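Restriction endonuclease AspBHI (Azoarcus sp., PDB 4OC8) probably binds DNA and cleaves it as a modification-dependent restriction endonuclease that responds to modified bases. Local coordinates at residues Thr2-Gly10 with Asp17-Thr25; Asp32-Gln43 with Leu123-Phe134. One frame throughout, in Å; residues are numbered along the deposited sequence.

Interaction 1 of 2, residues Thr2-Gly10 with Asp17-Thr25; sequences TFFTGETLG and DAVYAGYKT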
loop_
_atom_site.group_PDB
_atom_site.type_symbol
_atom_site.label_atom_id
_atom_site.label_comp_id
_atom_site.label_asym_id
_atom_site.label_seq_id
_atom_site.Cartn_x
_atom_site.Cartn_y
_atom_site.Cartn_z
ATOM N N THR A 2 36.092 7.478 1.289
ATOM C CA THR A 2 35.560 6.369 2.072
ATOM C C THR A 2 35.862 5.009 1.435
ATOM O O THR A 2 34.962 4.196 1.218
ATOM C CB THR A 2 34.041 6.519 2.310
ATOM O OG1 THR A 2 33.406 6.962 1.102
ATOM C CG2 THR A 2 33.775 7.532 3.414
ATOM N N PHE A 3 37.137 4.777 1.138
ATOM C CA PHE A 3 37.597 3.485 0.633
ATOM C C PHE A 3 38.844 3.053 1.399
ATOM O O PHE A 3 39.867 3.733 1.361
ATOM C CB PHE A 3 37.898 3.563 -0.866
ATOM C CG PHE A 3 38.415 2.276 -1.449
ATOM C CD1 PHE A 3 39.777 2.025 -1.517
ATOM C CD2 PHE A 3 37.538 1.317 -1.931
ATOM C CE1 PHE A 3 40.255 0.842 -2.051
ATOM C CE2 PHE A 3 38.009 0.131 -2.468
ATOM C CZ PHE A 3 39.369 -0.106 -2.527
ATOM N N PHE A 4 38.759 1.921 2.089
ATOM C CA PHE A 4 39.848 1.477 2.949
ATOM C C PHE A 4 40.376 0.117 2.531
ATOM O O PHE A 4 39.604 -0.820 2.332
ATOM C CB PHE A 4 39.383 1.440 4.401
ATOM C CG PHE A 4 38.742 2.717 4.852
ATOM C CD1 PHE A 4 39.486 3.880 4.950
ATOM C CD2 PHE A 4 37.397 2.757 5.173
ATOM C CE1 PHE A 4 38.900 5.058 5.360
ATOM C CE2 PHE A 4 36.804 3.933 5.587
ATOM C CZ PHE A 4 37.557 5.086 5.678
ATOM N N THR A 5 41.697 0.006 2.412
ATOM C CA THR A 5 42.290 -1.198 1.837
ATOM C C THR A 5 43.408 -1.841 2.664
ATOM O O THR A 5 43.318 -3.016 3.024
ATOM C CB THR A 5 42.779 -0.948 0.387
ATOM O OG1 THR A 5 43.608 -2.037 -0.038
ATOM C CG2 THR A 5 43.555 0.368 0.284
ATOM N N GLY A 6 44.457 -1.081 2.958
ATOM C CA GLY A 6 45.646 -1.646 3.570
ATOM C C GLY A 6 45.571 -1.759 5.077
ATOM O O GLY A 6 44.534 -2.130 5.630
ATOM N N GLU A 7 46.684 -1.438 5.734
ATOM C CA GLU A 7 46.808 -1.497 7.192
ATOM C C GLU A 7 45.742 -0.661 7.901
ATOM O O GLU A 7 45.474 -0.852 9.093
ATOM C CB GLU A 7 48.208 -1.037 7.612
ATOM C CG GLU A 7 48.608 0.323 7.043
ATOM C CD GLU A 7 50.047 0.700 7.359
ATOM O OE1 GLU A 7 50.434 0.659 8.547
ATOM O OE2 GLU A 7 50.793 1.037 6.414
ATOM N N THR A 8 45.135 0.254 7.146
ATOM C CA THR A 8 44.037 1.098 7.613
ATOM C C THR A 8 42.907 0.293 8.271
ATOM O O THR A 8 42.185 0.802 9.134
ATOM C CB THR A 8 43.470 1.932 6.444
ATOM O OG1 THR A 8 44.541 2.630 5.796
ATOM C CG2 THR A 8 42.440 2.937 6.930
ATOM N N LEU A 9 42.778 -0.972 7.878
ATOM C CA LEU A 9 41.733 -1.845 8.403
ATOM C C LEU A 9 41.933 -2.212 9.876
ATOM O O LEU A 9 41.046 -2.795 10.501
ATOM C CB LEU A 9 41.631 -3.113 7.559
ATOM C CG LEU A 9 41.354 -2.902 6.073
ATOM C CD1 LEU A 9 41.441 -4.224 5.335
ATOM C CD2 LEU A 9 39.989 -2.264 5.874
ATOM N N GLY A 10 43.095 -1.874 10.427
ATOM C CA GLY A 10 43.339 -2.084 11.843
ATOM C C GLY A 10 43.096 -0.828 12.663
ATOM O O GLY A 10 43.286 -0.823 13.882
ATOM N N ASP A 17 27.994 2.349 4.673
ATOM C CA ASP A 17 28.208 2.405 3.225
ATOM C C ASP A 17 29.651 2.727 2.812
ATOM O O ASP A 17 29.904 3.108 1.670
ATOM C CB ASP A 17 27.206 3.346 2.545
ATOM C CG ASP A 17 25.771 2.847 2.648
ATOM O OD1 ASP A 17 25.559 1.697 3.090
ATOM O OD2 ASP A 17 24.855 3.602 2.271
ATOM N N ALA A 18 30.594 2.559 3.734
ATOM C CA ALA A 18 32.010 2.683 3.398
ATOM C C ALA A 18 32.537 1.353 2.862
ATOM O O ALA A 18 32.067 0.282 3.252
ATOM C CB ALA A 18 32.815 3.132 4.601
ATOM N N VAL A 19 33.512 1.422 1.963
ATOM C CA VAL A 19 34.008 0.216 1.313
ATOM C C VAL A 19 35.331 -0.256 1.904
ATOM O O VAL A 19 36.305 0.487 1.962
ATOM C CB VAL A 19 34.139 0.403 -0.208
ATOM C CG1 VAL A 19 34.819 -0.803 -0.834
ATOM C CG2 VAL A 19 32.767 0.628 -0.828
ATOM N N TYR A 20 35.345 -1.506 2.340
ATOM C CA TYR A 20 36.509 -2.108 2.955
ATOM C C TYR A 20 37.013 -3.240 2.074
ATOM O O TYR A 20 36.371 -4.282 1.955
ATOM C CB TYR A 20 36.148 -2.618 4.347
ATOM C CG TYR A 20 35.612 -1.530 5.245
ATOM C CD1 TYR A 20 34.268 -1.199 5.238
ATOM C CD2 TYR A 20 36.456 -0.821 6.086
ATOM C CE1 TYR A 20 33.776 -0.197 6.051
ATOM C CE2 TYR A 20 35.975 0.178 6.904
ATOM C CZ TYR A 20 34.634 0.488 6.882
ATOM O OH TYR A 20 34.145 1.484 7.697
ATOM N N ALA A 21 38.166 -3.019 1.453
ATOM C CA ALA A 21 38.702 -3.937 0.457
ATOM C C ALA A 21 39.845 -4.777 1.006
ATOM O O ALA A 21 40.566 -4.353 1.910
ATOM C CB ALA A 21 39.166 -3.161 -0.763
ATOM N N GLY A 22 40.007 -5.972 0.448
ATOM C CA GLY A 22 41.116 -6.835 0.801
ATOM C C GLY A 22 42.379 -6.437 0.062
ATOM O O GLY A 22 42.353 -5.562 -0.803
ATOM N N TYR A 23 43.487 -7.082 0.405
ATOM C CA TYR A 23 44.775 -6.793 -0.214
ATOM C C TYR A 23 45.533 -8.094 -0.452
ATOM O O TYR A 23 45.281 -9.093 0.223
ATOM C CB TYR A 23 45.598 -5.866 0.685
ATOM C CG TYR A 23 45.778 -6.400 2.091
ATOM C CD1 TYR A 23 46.870 -7.193 2.422
ATOM C CD2 TYR A 23 44.850 -6.117 3.084
ATOM C CE1 TYR A 23 47.031 -7.687 3.706
ATOM C CE2 TYR A 23 45.004 -6.607 4.370
ATOM C CZ TYR A 23 46.094 -7.390 4.675
ATOM O OH TYR A 23 46.241 -7.876 5.952
ATOM N N LYS A 24 46.461 -8.080 -1.404
ATOM C CA LYS A 24 47.262 -9.265 -1.698
ATOM C C LYS A 24 48.416 -9.418 -0.711
ATOM O O LYS A 24 49.178 -8.479 -0.485
ATOM C CB LYS A 24 47.782 -9.228 -3.138
ATOM C CG LYS A 24 46.705 -9.471 -4.191
ATOM C CD LYS A 24 47.254 -9.336 -5.604
ATOM C CE LYS A 24 48.401 -10.302 -5.850
ATOM N NZ LYS A 24 48.927 -10.191 -7.238
ATOM N N THR A 25 48.532 -10.607 -0.124
ATOM C CA THR A 25 49.570 -10.885 0.869
ATOM C C THR A 25 50.738 -11.706 0.301
ATOM O O THR A 25 51.832 -11.176 0.094
ATOM C CB THR A 25 48.984 -11.559 2.141
ATOM O OG1 THR A 25 50.023 -12.248 2.848
ATOM C CG2 THR A 25 47.874 -12.545 1.783
#
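The Tyr20 ring takes Leu9 at its edge, where CD2 of Leu9 lies in the ring plane 3.8 Å from CD2 of Tyr20, while Phe4 meets the same ring obliquely, its CD2 3.4 Å from CE2 of Tyr20. The two ring planes are 37° apart with centroids separated by 5.4 Å. The other branch of Leu9, CD1, comes to the edge of the Tyr23 ring, 4.4 Å from CE2. Phe4 and Tyr20 place CG beside the backbone N with almost the same chi1 (-51° and -58°), which makes their side chains run alongside one another. On the other face of the sheet Phe3 has CG anti to its N, laying its ring obliquely along the neighbouring strand: CD2 lies 3.6 Å from CG1 of Val19, and CZ 3.5 Å from CB of Ala21. The Tyr20 hydroxyl is hydrogen-bonded to Ile15 N and Asp13 O. Replacing Tyr20 by an alanine would probably leave those two backbone atoms without their mate and open a gap beside Phe4 CD2 and Leu9 CD2. Between these two layers of side chains the backbones are joined by nearly straight bonds: Phe4 N gives to Val19 O, and Ala21 N to Phe4 O, each 2.8 Å long, while Val19 N gives to Thr2 O. Phe4 thus bonds through both its N and O to Val19 and Ala21, the residues flanking Tyr20, the regular pattern of a parallel beta pair, here a short N-terminal strand added alongside strand 19-24 of the large mixed sheet.

Interaction 2 of 2, residues Asp32-Gln43 with Leu123-Phe134; sequences DPLVPLVGVSRQ and LVFTTEATGRTF. With PO4 (phosphate ion), chain F.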
loop_
_atom_site.group_PDB
_atom_site.type_symbol
_atom_site.label_atom_id
_atom_site.label_comp_id
_atom_site.label_asym_id
_atom_site.label_seq_id
_atom_site.Cartn_x
_atom_site.Cartn_y
_atom_site.Cartn_z
ATOM N N ASP A 32 41.204 -11.289 3.576
ATOM C CA ASP A 32 39.841 -10.853 3.842
ATOM C C ASP A 32 39.876 -9.671 4.813
ATOM O O ASP A 32 40.470 -9.767 5.888
ATOM C CB ASP A 32 39.026 -12.011 4.422
ATOM C CG ASP A 32 37.563 -11.664 4.618
ATOM O OD1 ASP A 32 36.768 -11.867 3.677
ATOM O OD2 ASP A 32 37.205 -11.200 5.720
ATOM N N PRO A 33 39.244 -8.549 4.432
ATOM C CA PRO A 33 39.305 -7.302 5.207
ATOM C C PRO A 33 38.540 -7.374 6.530
ATOM O O PRO A 33 38.842 -6.619 7.457
ATOM C CB PRO A 33 38.654 -6.284 4.270
ATOM C CG PRO A 33 37.726 -7.089 3.445
ATOM C CD PRO A 33 38.401 -8.411 3.234
ATOM N N LEU A 34 37.570 -8.279 6.617
ATOM C CA LEU A 34 36.795 -8.438 7.841
ATOM C C LEU A 34 37.616 -9.032 8.984
ATOM O O LEU A 34 37.202 -8.978 10.138
ATOM C CB LEU A 34 35.540 -9.286 7.595
ATOM C CG LEU A 34 34.522 -8.709 6.610
ATOM C CD1 LEU A 34 33.217 -9.492 6.647
ATOM C CD2 LEU A 34 34.273 -7.239 6.897
ATOM N N VAL A 35 38.775 -9.602 8.673
ATOM C CA VAL A 35 39.637 -10.134 9.729
ATOM C C VAL A 35 40.314 -9.021 10.541
ATOM O O VAL A 35 40.184 -8.994 11.765
ATOM C CB VAL A 35 40.674 -11.155 9.205
ATOM C CG1 VAL A 35 41.230 -11.978 10.355
ATOM C CG2 VAL A 35 40.037 -12.045 8.162
ATOM N N PRO A 36 41.031 -8.097 9.874
ATOM C CA PRO A 36 41.531 -6.974 10.670
ATOM C C PRO A 36 40.433 -5.978 11.048
ATOM O O PRO A 36 40.543 -5.338 12.095
ATOM C CB PRO A 36 42.546 -6.312 9.736
ATOM C CG PRO A 36 42.072 -6.637 8.386
ATOM C CD PRO A 36 41.521 -8.028 8.485
ATOM N N LEU A 37 39.395 -5.842 10.227
ATOM C CA LEU A 37 38.346 -4.869 10.535
ATOM C C LEU A 37 37.463 -5.291 11.712
ATOM O O LEU A 37 37.047 -4.455 12.505
ATOM C CB LEU A 37 37.484 -4.572 9.301
ATOM C CG LEU A 37 36.425 -3.474 9.424
ATOM C CD1 LEU A 37 37.079 -2.118 9.642
ATOM C CD2 LEU A 37 35.513 -3.454 8.200
ATOM N N VAL A 38 37.182 -6.584 11.825
ATOM C CA VAL A 38 36.196 -7.058 12.795
ATOM C C VAL A 38 36.775 -8.052 13.800
ATOM O O VAL A 38 36.475 -7.985 14.993
ATOM C CB VAL A 38 34.972 -7.702 12.083
ATOM C CG1 VAL A 38 34.036 -8.355 13.084
ATOM C CG2 VAL A 38 34.220 -6.665 11.266
ATOM N N GLY A 39 37.576 -8.991 13.309
ATOM C CA GLY A 39 38.167 -10.003 14.160
ATOM C C GLY A 39 37.526 -11.365 13.984
ATOM O O GLY A 39 37.837 -12.307 14.713
ATOM N N VAL A 40 36.621 -11.472 13.018
ATOM C CA VAL A 40 36.014 -12.754 12.687
ATOM C C VAL A 40 36.957 -13.555 11.795
ATOM O O VAL A 40 38.023 -13.070 11.418
ATOM C CB VAL A 40 34.658 -12.574 11.976
ATOM C CG1 VAL A 40 33.600 -12.118 12.964
ATOM C CG2 VAL A 40 34.785 -11.591 10.824
ATOM N N SER A 41 36.570 -14.782 11.462
ATOM C CA SER A 41 37.380 -15.607 10.576
ATOM C C SER A 41 37.259 -15.147 9.125
ATOM O O SER A 41 36.570 -14.171 8.824
ATOM C CB SER A 41 36.998 -17.079 10.709
ATOM O OG SER A 41 37.275 -17.550 12.016
ATOM N N ARG A 42 37.923 -15.867 8.229
ATOM C CA ARG A 42 38.054 -15.446 6.841
ATOM C C ARG A 42 37.049 -16.117 5.910
ATOM O O ARG A 42 37.006 -15.811 4.717
ATOM C CB ARG A 42 39.475 -15.752 6.359
ATOM C CG ARG A 42 40.534 -15.383 7.386
ATOM C CD ARG A 42 41.946 -15.774 6.971
ATOM N NE ARG A 42 42.944 -15.110 7.809
ATOM C CZ ARG A 42 43.212 -15.447 9.067
ATOM N NH1 ARG A 42 42.556 -16.444 9.648
ATOM N NH2 ARG A 42 44.136 -14.782 9.752
ATOM N N GLN A 43 36.232 -17.012 6.456
ATOM C CA GLN A 43 35.490 -17.963 5.625
ATOM C C GLN A 43 34.030 -17.641 5.282
ATOM O O GLN A 43 33.714 -17.294 4.141
ATOM C CB GLN A 43 35.593 -19.377 6.217
ATOM C CG GLN A 43 36.816 -20.151 5.745
ATOM C CD GLN A 43 36.863 -20.295 4.232
ATOM O OE1 GLN A 43 35.830 -20.432 3.578
ATOM N NE2 GLN A 43 38.065 -20.252 3.669
ATOM N N LEU A 123 26.501 -7.231 12.520
ATOM C CA LEU A 123 27.128 -6.331 11.559
ATOM C C LEU A 123 26.865 -6.787 10.130
ATOM O O LEU A 123 27.360 -7.829 9.705
ATOM C CB LEU A 123 28.637 -6.250 11.799
ATOM C CG LEU A 123 29.125 -5.747 13.161
ATOM C CD1 LEU A 123 30.629 -5.716 13.179
ATOM C CD2 LEU A 123 28.566 -4.372 13.464
ATOM N N VAL A 124 26.096 -5.995 9.392
ATOM C CA VAL A 124 25.730 -6.322 8.018
ATOM C C VAL A 124 26.749 -5.797 6.999
ATOM O O VAL A 124 27.128 -4.624 7.030
ATOM C CB VAL A 124 24.345 -5.743 7.675
ATOM C CG1 VAL A 124 23.916 -6.160 6.279
ATOM C CG2 VAL A 124 23.321 -6.183 8.709
ATOM N N PHE A 125 27.192 -6.675 6.103
ATOM C CA PHE A 125 28.055 -6.282 4.993
ATOM C C PHE A 125 27.479 -6.809 3.684
ATOM O O PHE A 125 26.834 -7.857 3.666
ATOM C CB PHE A 125 29.464 -6.850 5.169
ATOM C CG PHE A 125 30.248 -6.224 6.283
ATOM C CD1 PHE A 125 30.182 -6.737 7.568
ATOM C CD2 PHE A 125 31.071 -5.135 6.040
ATOM C CE1 PHE A 125 30.914 -6.168 8.600
ATOM C CE2 PHE A 125 31.805 -4.561 7.065
ATOM C CZ PHE A 125 31.728 -5.079 8.347
ATOM N N THR A 126 27.711 -6.091 2.589
ATOM C CA THR A 126 27.353 -6.604 1.266
ATOM C C THR A 126 28.572 -6.588 0.350
ATOM O O THR A 126 29.349 -5.646 0.371
ATOM C CB THR A 126 26.192 -5.812 0.617
ATOM O OG1 THR A 126 26.555 -4.431 0.479
ATOM C CG2 THR A 126 24.933 -5.925 1.453
ATOM N N THR A 127 28.746 -7.631 -0.453
ATOM C CA THR A 127 29.917 -7.715 -1.320
ATOM C C THR A 127 29.791 -6.805 -2.535
ATOM O O THR A 127 28.760 -6.800 -3.208
ATOM C CB THR A 127 30.153 -9.146 -1.821
ATOM O OG1 THR A 127 29.107 -9.512 -2.727
ATOM C CG2 THR A 127 30.180 -10.122 -0.660
ATOM N N GLU A 128 30.843 -6.033 -2.801
ATOM C CA GLU A 128 30.937 -5.252 -4.029
ATOM C C GLU A 128 31.464 -6.158 -5.141
ATOM O O GLU A 128 31.313 -5.862 -6.329
ATOM C CB GLU A 128 31.860 -4.043 -3.843
ATOM C CG GLU A 128 31.392 -3.040 -2.792
ATOM C CD GLU A 128 30.106 -2.340 -3.182
ATOM O OE1 GLU A 128 30.177 -1.339 -3.929
ATOM O OE2 GLU A 128 29.024 -2.792 -2.741
ATOM N N ALA A 129 32.089 -7.260 -4.726
ATOM C CA ALA A 129 32.538 -8.324 -5.625
ATOM C C ALA A 129 33.619 -7.921 -6.636
ATOM O O ALA A 129 33.670 -8.456 -7.744
ATOM C CB ALA A 129 31.344 -8.982 -6.329
ATOM N N THR A 130 34.475 -6.978 -6.254
ATOM C CA THR A 130 35.711 -6.721 -6.988
ATOM C C THR A 130 36.863 -7.345 -6.203
ATOM O O THR A 130 37.397 -6.742 -5.270
ATOM C CB THR A 130 35.974 -5.209 -7.208
ATOM O OG1 THR A 130 37.352 -4.914 -6.938
ATOM C CG2 THR A 130 35.090 -4.364 -6.298
ATOM N N GLY A 131 37.249 -8.555 -6.591
ATOM C CA GLY A 131 38.109 -9.359 -5.749
ATOM C C GLY A 131 37.320 -9.660 -4.492
ATOM O O GLY A 131 36.201 -10.164 -4.570
ATOM N N ARG A 132 37.880 -9.333 -3.333
ATOM C CA ARG A 132 37.163 -9.511 -2.077
ATOM C C ARG A 132 37.013 -8.179 -1.336
ATOM O O ARG A 132 37.921 -7.743 -0.629
ATOM C CB ARG A 132 37.875 -10.538 -1.198
ATOM C CG ARG A 132 37.020 -11.119 -0.089
ATOM C CD ARG A 132 37.777 -12.209 0.655
ATOM N NE ARG A 132 36.923 -12.951 1.579
ATOM C CZ ARG A 132 36.223 -14.030 1.245
ATOM N NH1 ARG A 132 36.268 -14.493 0.003
ATOM N NH2 ARG A 132 35.473 -14.648 2.150
ATOM N N THR A 133 35.866 -7.529 -1.516
ATOM C CA THR A 133 35.589 -6.255 -0.856
ATOM C C THR A 133 34.179 -6.240 -0.278
ATOM O O THR A 133 33.283 -6.917 -0.784
ATOM C CB THR A 133 35.699 -5.071 -1.827
ATOM O OG1 THR A 133 34.596 -5.100 -2.736
ATOM C CG2 THR A 133 36.992 -5.130 -2.609
ATOM N N PHE A 134 33.982 -5.454 0.776
ATOM C CA PHE A 134 32.686 -5.397 1.439
ATOM C C PHE A 134 32.279 -3.972 1.774
ATOM O O PHE A 134 33.069 -3.202 2.297
ATOM C CB PHE A 134 32.710 -6.225 2.721
ATOM C CG PHE A 134 33.061 -7.665 2.506
ATOM C CD1 PHE A 134 34.383 -8.076 2.490
ATOM C CD2 PHE A 134 32.069 -8.612 2.325
ATOM C CE1 PHE A 134 34.708 -9.402 2.293
ATOM C CE2 PHE A 134 32.389 -9.941 2.133
ATOM C CZ PHE A 134 33.711 -10.336 2.116
HETATM P P PO4 F . 33.352 -19.093 12.417
HETATM O O1 PO4 F . 32.590 -20.127 13.211
HETATM O O2 PO4 F . 34.673 -18.820 13.100
HETATM O O3 PO4 F . 33.606 -19.621 11.023
HETATM O O4 PO4 F . 32.548 -17.813 12.342
#
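Leu34 inserts between Phe134 and Phe125. Its CB points toward the strands; CG, set beside the backbone N (chi1 -63°), lies over one face of Phe134 near the rim, 4.2 Å from CD1. At the tip, CD2 sits over the centre of the Phe125 ring, 3.7 Å from the centroid and 14° off the normal, a CH-pi contact. Leu37 CD2 meets the same ring obliquely, 4.0 Å from CE2, and Val38 CG2 reaches Leu123 CD1 tip to tip at 4.2 Å. Pro33 CG stands at the edge of Phe134, 3.6 Å from CD1. Beyond this apolar patch Arg132, extended from CG to NE, forms a salt bridge through NE with Asp32 OD1, though the modelled separation is too short to trust at this resolution. Away from segment 123-134, Ser41 OG is hydrogen-bonded to O2 of a phosphate ion at 3.1 Å; Arg98 and Tyr48 N also hold this ion, which probably comes from the crystallisation liquor. Asp32 OD2 accepts a weak capping bond from Leu34 N and pairs with Arg47. Held between two arginines, this buried carboxylate is likely to stay ionised and to offset the closeness of their like charges.

In the fold
Both interactions build on the same mixed sheet: strand 19-24 of interaction 1 lies next to strand 133-142 of interaction 2, and their centres are about 9 Å apart. Tyr20 N to Phe134 O, 2.8 Å, and Gly22 N to Arg132 O, 2.9 Å, probably hydrogen-bond them, while Leu9 packs on Pro33 and Pro36. Interaction 1 is partly buried, with Phe3 and Thr2 exposed, and combines backbone strand pairing with side-chain packing on both faces. Interaction 2 is more deeply buried and has no backbone bond across it; there the short helix 34-37 seats on the strands mainly by side chains, apolar against them, and Asp32, which precedes the helix, pairs with Arg132.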